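Local coordinates for protein cellobiose 2-epimerase (Ruminococcus albus, PDB 3VW5) that probably catalyses the reversible epimerization of cellobiose to 4-O-beta-D-glucopyranosyl-D-mannose, acting on an unmodified sugar, at residues A[48-62]-A[111-125]. The protein carries 2 engineered substitutions. Residues are numbered along the deposited sequence; the frame is centred on the assembly and turned at random.
Sequences ILHSRILWFYSNAYM and NIAFAIYALSSYYRA
Helices 48-62 and 111-125 run nearly parallel, their axes 8.0 Å apart and crossing at 25°, as neighbouring inner helices do in an (alpha/alpha)6 barrel. A118 permits this closeness, its CA lying 4.2 Å from CA of W55: its methyl sits against the backbone of S51 and W55, and so small a side chain suits the narrow space between the two backbones. On one flank L54 lays CD1 against CB of Y122 (3.8 Å), an apolar filler whose neighbour Y122 stacks in turn on Y77 of helix 67-84. On the other flank the first torsion of W55, with CG anti to the backbone N (chi1 179°), carries the indole across to Y117 in an offset stack, the indole five-membered ring and the phenol ring 4.1 Å between centroids with planes 20° apart. The Y117 hydroxyl reaches on to R377 of helix 373-385; replacing Y117 by an alanine would probably leave this indole face without its stacking partner and R377 without that hydroxyl. Toward the N-terminal ends, R52 extends its chain and sets NE over one face of the F114 ring, 3.5 Å from F114 CZ, in an off-centre cation-pi contact with the two planes steeply inclined. There S51 OG and N111 OD1 share a water, a small polar link suited to a buried helix interface. Over the indole face turned from Y117 lies the amide of N59, a residue able to donate twice: ND2 bonds its own helix at W55 O and, in the amide plane, S121 OG at 3.2 Å, the hydroxyl that is also hydrogen-bonded to E191.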
loop_
_atom_site.group_PDB
_atom_site.type_symbol
_atom_site.label_atom_id
_atom_site.label_comp_id
_atom_site.label_asym_id
_atom_site.label_seq_id
_atom_site.Cartn_x
_atom_site.Cartn_y
_atom_site.Cartn_z
ATOM N N ILE A 48 -7.539 -6.020 5.595
ATOM C CA ILE A 48 -6.599 -5.129 4.910
ATOM C C ILE A 48 -7.077 -3.666 4.943
ATOM O O ILE A 48 -6.277 -2.740 5.069
ATOM C CB ILE A 48 -6.308 -5.584 3.464
ATOM C CG1 ILE A 48 -4.854 -6.039 3.345
ATOM C CG2 ILE A 48 -6.521 -4.456 2.489
ATOM C CD1 ILE A 48 -4.627 -6.978 2.185
ATOM N N LEU A 49 -8.384 -3.477 4.845
ATOM C CA LEU A 49 -8.984 -2.163 4.914
ATOM C C LEU A 49 -8.742 -1.547 6.289
ATOM O O LEU A 49 -8.353 -0.386 6.395
ATOM C CB LEU A 49 -10.489 -2.249 4.607
ATOM C CG LEU A 49 -11.382 -1.040 4.902
ATOM C CD1 LEU A 49 -10.886 0.192 4.188
ATOM C CD2 LEU A 49 -12.834 -1.318 4.555
ATOM N N HIS A 50 -8.974 -2.328 7.344
ATOM C CA HIS A 50 -8.764 -1.839 8.694
ATOM C C HIS A 50 -7.302 -1.601 9.022
ATOM O O HIS A 50 -6.965 -0.639 9.713
ATOM C CB HIS A 50 -9.431 -2.745 9.714
ATOM C CG HIS A 50 -10.904 -2.520 9.812
ATOM N ND1 HIS A 50 -11.785 -2.947 8.841
ATOM C CD2 HIS A 50 -11.648 -1.860 10.733
ATOM C CE1 HIS A 50 -13.010 -2.585 9.175
ATOM N NE2 HIS A 50 -12.955 -1.923 10.318
ATOM N N SER A 51 -6.418 -2.442 8.518
ATOM C CA SER A 51 -5.017 -2.183 8.758
ATOM C C SER A 51 -4.598 -0.890 8.086
ATOM O O SER A 51 -3.822 -0.124 8.640
ATOM C CB SER A 51 -4.167 -3.356 8.298
ATOM O OG SER A 51 -4.493 -4.494 9.060
ATOM N N ARG A 52 -5.129 -0.638 6.892
ATOM C CA ARG A 52 -4.777 0.576 6.158
ATOM C C ARG A 52 -5.322 1.842 6.826
ATOM O O ARG A 52 -4.649 2.888 6.867
ATOM C CB ARG A 52 -5.203 0.465 4.704
ATOM C CG ARG A 52 -4.366 -0.528 3.946
ATOM C CD ARG A 52 -4.976 -0.930 2.618
ATOM N NE ARG A 52 -3.983 -1.531 1.736
ATOM C CZ ARG A 52 -4.175 -1.787 0.443
ATOM N NH1 ARG A 52 -5.334 -1.495 -0.143
ATOM N NH2 ARG A 52 -3.200 -2.329 -0.268
ATOM N N ILE A 53 -6.531 1.737 7.364
ATOM C CA ILE A 53 -7.078 2.817 8.164
ATOM C C ILE A 53 -6.197 3.039 9.406
ATOM O O ILE A 53 -5.772 4.171 9.676
ATOM C CB ILE A 53 -8.538 2.560 8.523
ATOM C CG1 ILE A 53 -9.367 2.571 7.247
ATOM C CG2 ILE A 53 -9.070 3.616 9.502
ATOM C CD1 ILE A 53 -10.773 1.993 7.402
ATOM N N LEU A 54 -5.892 1.955 10.126
ATOM C CA LEU A 54 -4.989 2.017 11.290
ATOM C C LEU A 54 -3.671 2.676 10.907
ATOM O O LEU A 54 -3.216 3.613 11.568
ATOM C CB LEU A 54 -4.747 0.634 11.903
ATOM C CG LEU A 54 -3.775 0.585 13.096
ATOM C CD1 LEU A 54 -4.069 1.671 14.125
ATOM C CD2 LEU A 54 -3.723 -0.780 13.774
ATOM N N TRP A 55 -3.063 2.219 9.819
ATOM C CA TRP A 55 -1.836 2.859 9.379
ATOM C C TRP A 55 -2.051 4.351 9.137
ATOM O O TRP A 55 -1.217 5.183 9.488
ATOM C CB TRP A 55 -1.246 2.200 8.118
ATOM C CG TRP A 55 0.010 2.931 7.708
ATOM C CD1 TRP A 55 1.283 2.664 8.115
ATOM C CD2 TRP A 55 0.096 4.102 6.874
ATOM N NE1 TRP A 55 2.157 3.567 7.565
ATOM C CE2 TRP A 55 1.457 4.465 6.805
ATOM C CE3 TRP A 55 -0.843 4.867 6.168
ATOM C CZ2 TRP A 55 1.897 5.567 6.072
ATOM C CZ3 TRP A 55 -0.398 5.962 5.441
ATOM C CH2 TRP A 55 0.950 6.299 5.399
ATOM N N PHE A 56 -3.178 4.675 8.517
ATOM C CA PHE A 56 -3.450 6.032 8.087
ATOM C C PHE A 56 -3.634 6.990 9.248
ATOM O O PHE A 56 -3.044 8.076 9.266
ATOM C CB PHE A 56 -4.707 6.065 7.234
ATOM C CG PHE A 56 -5.248 7.442 7.029
ATOM C CD1 PHE A 56 -4.626 8.309 6.161
ATOM C CD2 PHE A 56 -6.372 7.864 7.709
ATOM C CE1 PHE A 56 -5.114 9.567 5.964
ATOM C CE2 PHE A 56 -6.879 9.125 7.504
ATOM C CZ PHE A 56 -6.251 9.984 6.633
ATOM N N TYR A 57 -4.462 6.604 10.212
ATOM C CA TYR A 57 -4.673 7.482 11.348
ATOM C C TYR A 57 -3.414 7.601 12.171
ATOM O O TYR A 57 -3.019 8.715 12.554
ATOM C CB TYR A 57 -5.864 7.040 12.188
ATOM C CG TYR A 57 -7.172 7.534 11.621
ATOM C CD1 TYR A 57 -7.404 8.903 11.450
ATOM C CD2 TYR A 57 -8.169 6.645 11.247
ATOM C CE1 TYR A 57 -8.594 9.367 10.938
ATOM C CE2 TYR A 57 -9.361 7.099 10.728
ATOM C CZ TYR A 57 -9.572 8.460 10.574
ATOM O OH TYR A 57 -10.763 8.912 10.055
ATOM N N SER A 58 -2.767 6.468 12.427
ATOM C CA SER A 58 -1.518 6.510 13.176
ATOM C C SER A 58 -0.548 7.521 12.538
ATOM O O SER A 58 0.058 8.329 13.234
ATOM C CB SER A 58 -0.890 5.109 13.330
ATOM O OG SER A 58 -1.818 4.164 13.861
ATOM N N ASN A 59 -0.435 7.514 11.217
ATOM C CA ASN A 59 0.507 8.411 10.545
ATOM C C ASN A 59 0.037 9.849 10.394
ATOM O O ASN A 59 0.853 10.782 10.347
ATOM C CB ASN A 59 0.926 7.844 9.189
ATOM C CG ASN A 59 2.021 6.821 9.320
ATOM O OD1 ASN A 59 3.204 7.138 9.150
ATOM N ND2 ASN A 59 1.641 5.589 9.662
ATOM N N ALA A 60 -1.277 10.022 10.292
ATOM C CA ALA A 60 -1.860 11.352 10.206
ATOM C C ALA A 60 -1.643 12.045 11.548
ATOM O O ALA A 60 -1.356 13.249 11.623
ATOM C CB ALA A 60 -3.344 11.268 9.887
ATOM N N TYR A 61 -1.775 11.269 12.615
ATOM C CA TYR A 61 -1.552 11.820 13.933
ATOM C C TYR A 61 -0.085 12.246 14.102
ATOM O O TYR A 61 0.207 13.345 14.595
ATOM C CB TYR A 61 -1.985 10.828 15.006
ATOM C CG TYR A 61 -1.573 11.243 16.391
ATOM C CD1 TYR A 61 -2.198 12.307 17.034
ATOM C CD2 TYR A 61 -0.550 10.572 17.059
ATOM C CE1 TYR A 61 -1.821 12.688 18.299
ATOM C CE2 TYR A 61 -0.170 10.942 18.325
ATOM C CZ TYR A 61 -0.807 12.004 18.943
ATOM O OH TYR A 61 -0.420 12.385 20.209
ATOM N N MET A 62 0.837 11.392 13.669
ATOM C CA MET A 62 2.256 11.716 13.774
ATOM C C MET A 62 2.668 12.879 12.863
ATOM O O MET A 62 3.770 13.403 12.981
ATOM C CB MET A 62 3.124 10.489 13.475
ATOM C CG MET A 62 3.108 9.405 14.552
ATOM S SD MET A 62 4.367 8.108 14.295
ATOM C CE MET A 62 3.698 7.197 12.896
ATOM N N ASN A 111 -1.702 -9.766 3.327
ATOM C CA ASN A 111 -2.596 -9.212 4.333
ATOM C C ASN A 111 -1.898 -9.123 5.682
ATOM O O ASN A 111 -1.935 -8.072 6.329
ATOM C CB ASN A 111 -3.865 -10.061 4.432
ATOM C CG ASN A 111 -4.930 -9.441 5.324
ATOM O OD1 ASN A 111 -5.018 -8.221 5.456
ATOM N ND2 ASN A 111 -5.751 -10.289 5.935
ATOM N N ILE A 112 -1.245 -10.212 6.101
ATOM C CA ILE A 112 -0.484 -10.216 7.361
ATOM C C ILE A 112 0.640 -9.173 7.408
ATOM O O ILE A 112 0.894 -8.574 8.459
ATOM C CB ILE A 112 0.124 -11.588 7.680
ATOM C CG1 ILE A 112 -0.959 -12.674 7.672
ATOM C CG2 ILE A 112 0.851 -11.525 9.018
ATOM C CD1 ILE A 112 -0.445 -14.073 7.343
ATOM N N ALA A 113 1.326 -8.967 6.286
ATOM C CA ALA A 113 2.372 -7.962 6.230
ATOM C C ALA A 113 1.775 -6.598 6.572
ATOM O O ALA A 113 2.386 -5.799 7.271
ATOM C CB ALA A 113 3.025 -7.933 4.849
ATOM N N PHE A 114 0.574 -6.335 6.073
ATOM C CA PHE A 114 -0.029 -5.029 6.252
ATOM C C PHE A 114 -0.388 -4.776 7.708
ATOM O O PHE A 114 -0.113 -3.701 8.242
ATOM C CB PHE A 114 -1.258 -4.860 5.368
ATOM C CG PHE A 114 -1.047 -3.913 4.260
ATOM C CD1 PHE A 114 -0.951 -2.552 4.520
ATOM C CD2 PHE A 114 -0.911 -4.372 2.943
ATOM C CE1 PHE A 114 -0.725 -1.652 3.484
ATOM C CE2 PHE A 114 -0.695 -3.486 1.890
ATOM C CZ PHE A 114 -0.598 -2.120 2.163
ATOM N N ALA A 115 -1.016 -5.770 8.334
ATOM C CA ALA A 115 -1.230 -5.748 9.781
ATOM C C ALA A 115 0.058 -5.332 10.519
ATOM O O ALA A 115 0.035 -4.440 11.367
ATOM C CB ALA A 115 -1.736 -7.101 10.265
ATOM N N ILE A 116 1.179 -5.964 10.181
ATOM C CA ILE A 116 2.461 -5.579 10.768
ATOM C C ILE A 116 2.806 -4.107 10.533
ATOM O O ILE A 116 3.244 -3.413 11.444
ATOM C CB ILE A 116 3.597 -6.464 10.233
ATOM C CG1 ILE A 116 3.428 -7.885 10.746
ATOM C CG2 ILE A 116 4.966 -5.907 10.612
ATOM C CD1 ILE A 116 4.140 -8.897 9.883
ATOM N N TYR A 117 2.614 -3.644 9.300
ATOM C CA TYR A 117 2.897 -2.267 8.909
ATOM C C TYR A 117 2.102 -1.267 9.763
ATOM O O TYR A 117 2.659 -0.300 10.290
ATOM C CB TYR A 117 2.563 -2.116 7.433
ATOM C CG TYR A 117 2.935 -0.801 6.797
ATOM C CD1 TYR A 117 4.131 -0.176 7.083
ATOM C CD2 TYR A 117 2.088 -0.202 5.869
ATOM C CE1 TYR A 117 4.477 1.023 6.475
ATOM C CE2 TYR A 117 2.420 0.995 5.255
ATOM C CZ TYR A 117 3.616 1.601 5.553
ATOM O OH TYR A 117 3.940 2.790 4.941
ATOM N N ALA A 118 0.801 -1.525 9.888
ATOM C CA ALA A 118 -0.116 -0.715 10.682
ATOM C C ALA A 118 0.207 -0.770 12.185
ATOM O O ALA A 118 0.292 0.265 12.830
ATOM C CB ALA A 118 -1.544 -1.154 10.446
ATOM N N LEU A 119 0.360 -1.969 12.743
ATOM C CA LEU A 119 0.645 -2.122 14.169
ATOM C C LEU A 119 1.946 -1.409 14.525
ATOM O O LEU A 119 2.019 -0.715 15.544
ATOM C CB LEU A 119 0.692 -3.600 14.576
ATOM C CG LEU A 119 -0.669 -4.319 14.598
ATOM C CD1 LEU A 119 -0.531 -5.850 14.630
ATOM C CD2 LEU A 119 -1.602 -3.835 15.712
ATOM N N SER A 120 2.963 -1.560 13.679
ATOM C CA SER A 120 4.247 -0.924 13.936
ATOM C C SER A 120 4.040 0.562 14.029
ATOM O O SER A 120 4.555 1.222 14.919
ATOM C CB SER A 120 5.260 -1.237 12.840
ATOM O OG SER A 120 5.597 -2.611 12.828
ATOM N N SER A 121 3.263 1.083 13.098
ATOM C CA SER A 121 3.012 2.512 13.021
ATOM C C SER A 121 2.228 3.008 14.227
ATOM O O SER A 121 2.474 4.096 14.725
ATOM C CB SER A 121 2.251 2.824 11.737
ATOM O OG SER A 121 3.157 2.961 10.672
ATOM N N TYR A 122 1.284 2.201 14.688
ATOM C CA TYR A 122 0.447 2.591 15.807
ATOM C C TYR A 122 1.294 2.650 17.058
ATOM O O TYR A 122 1.123 3.549 17.886
ATOM C CB TYR A 122 -0.710 1.623 15.999
ATOM C CG TYR A 122 -1.557 1.955 17.198
ATOM C CD1 TYR A 122 -2.301 3.123 17.239
ATOM C CD2 TYR A 122 -1.616 1.093 18.292
ATOM C CE1 TYR A 122 -3.079 3.423 18.331
ATOM C CE2 TYR A 122 -2.388 1.382 19.389
ATOM C CZ TYR A 122 -3.117 2.554 19.410
ATOM O OH TYR A 122 -3.881 2.850 20.519
ATOM N N TYR A 123 2.228 1.707 17.182
ATOM C CA TYR A 123 3.216 1.759 18.256
ATOM C C TYR A 123 4.051 3.045 18.185
ATOM O O TYR A 123 4.174 3.756 19.180
ATOM C CB TYR A 123 4.110 0.509 18.256
ATOM C CG TYR A 123 5.330 0.617 19.151
ATOM C CD1 TYR A 123 5.199 0.666 20.550
ATOM C CD2 TYR A 123 6.609 0.676 18.604
ATOM C CE1 TYR A 123 6.302 0.772 21.361
ATOM C CE2 TYR A 123 7.712 0.782 19.398
ATOM C CZ TYR A 123 7.560 0.829 20.779
ATOM O OH TYR A 123 8.680 0.929 21.569
ATOM N N ARG A 124 4.619 3.355 17.021
ATOM C CA ARG A 124 5.384 4.595 16.882
ATOM C C ARG A 124 4.513 5.790 17.224
ATOM O O ARG A 124 4.999 6.869 17.535
ATOM C CB ARG A 124 5.930 4.755 15.466
ATOM C CG ARG A 124 6.963 3.721 15.090
ATOM C CD ARG A 124 7.520 3.992 13.704
ATOM N NE ARG A 124 8.103 5.323 13.593
ATOM C CZ ARG A 124 7.864 6.175 12.599
ATOM N NH1 ARG A 124 7.024 5.851 11.609
ATOM N NH2 ARG A 124 8.466 7.363 12.598
ATOM N N ALA A 125 3.209 5.587 17.153
ATOM C CA ALA A 125 2.280 6.675 17.358
ATOM C C ALA A 125 1.904 6.850 18.827
ATOM O O ALA A 125 1.812 7.978 19.293
ATOM C CB ALA A 125 1.025 6.476 16.504
HETATM O O HOH W 1 -4.112 -6.586 7.301
#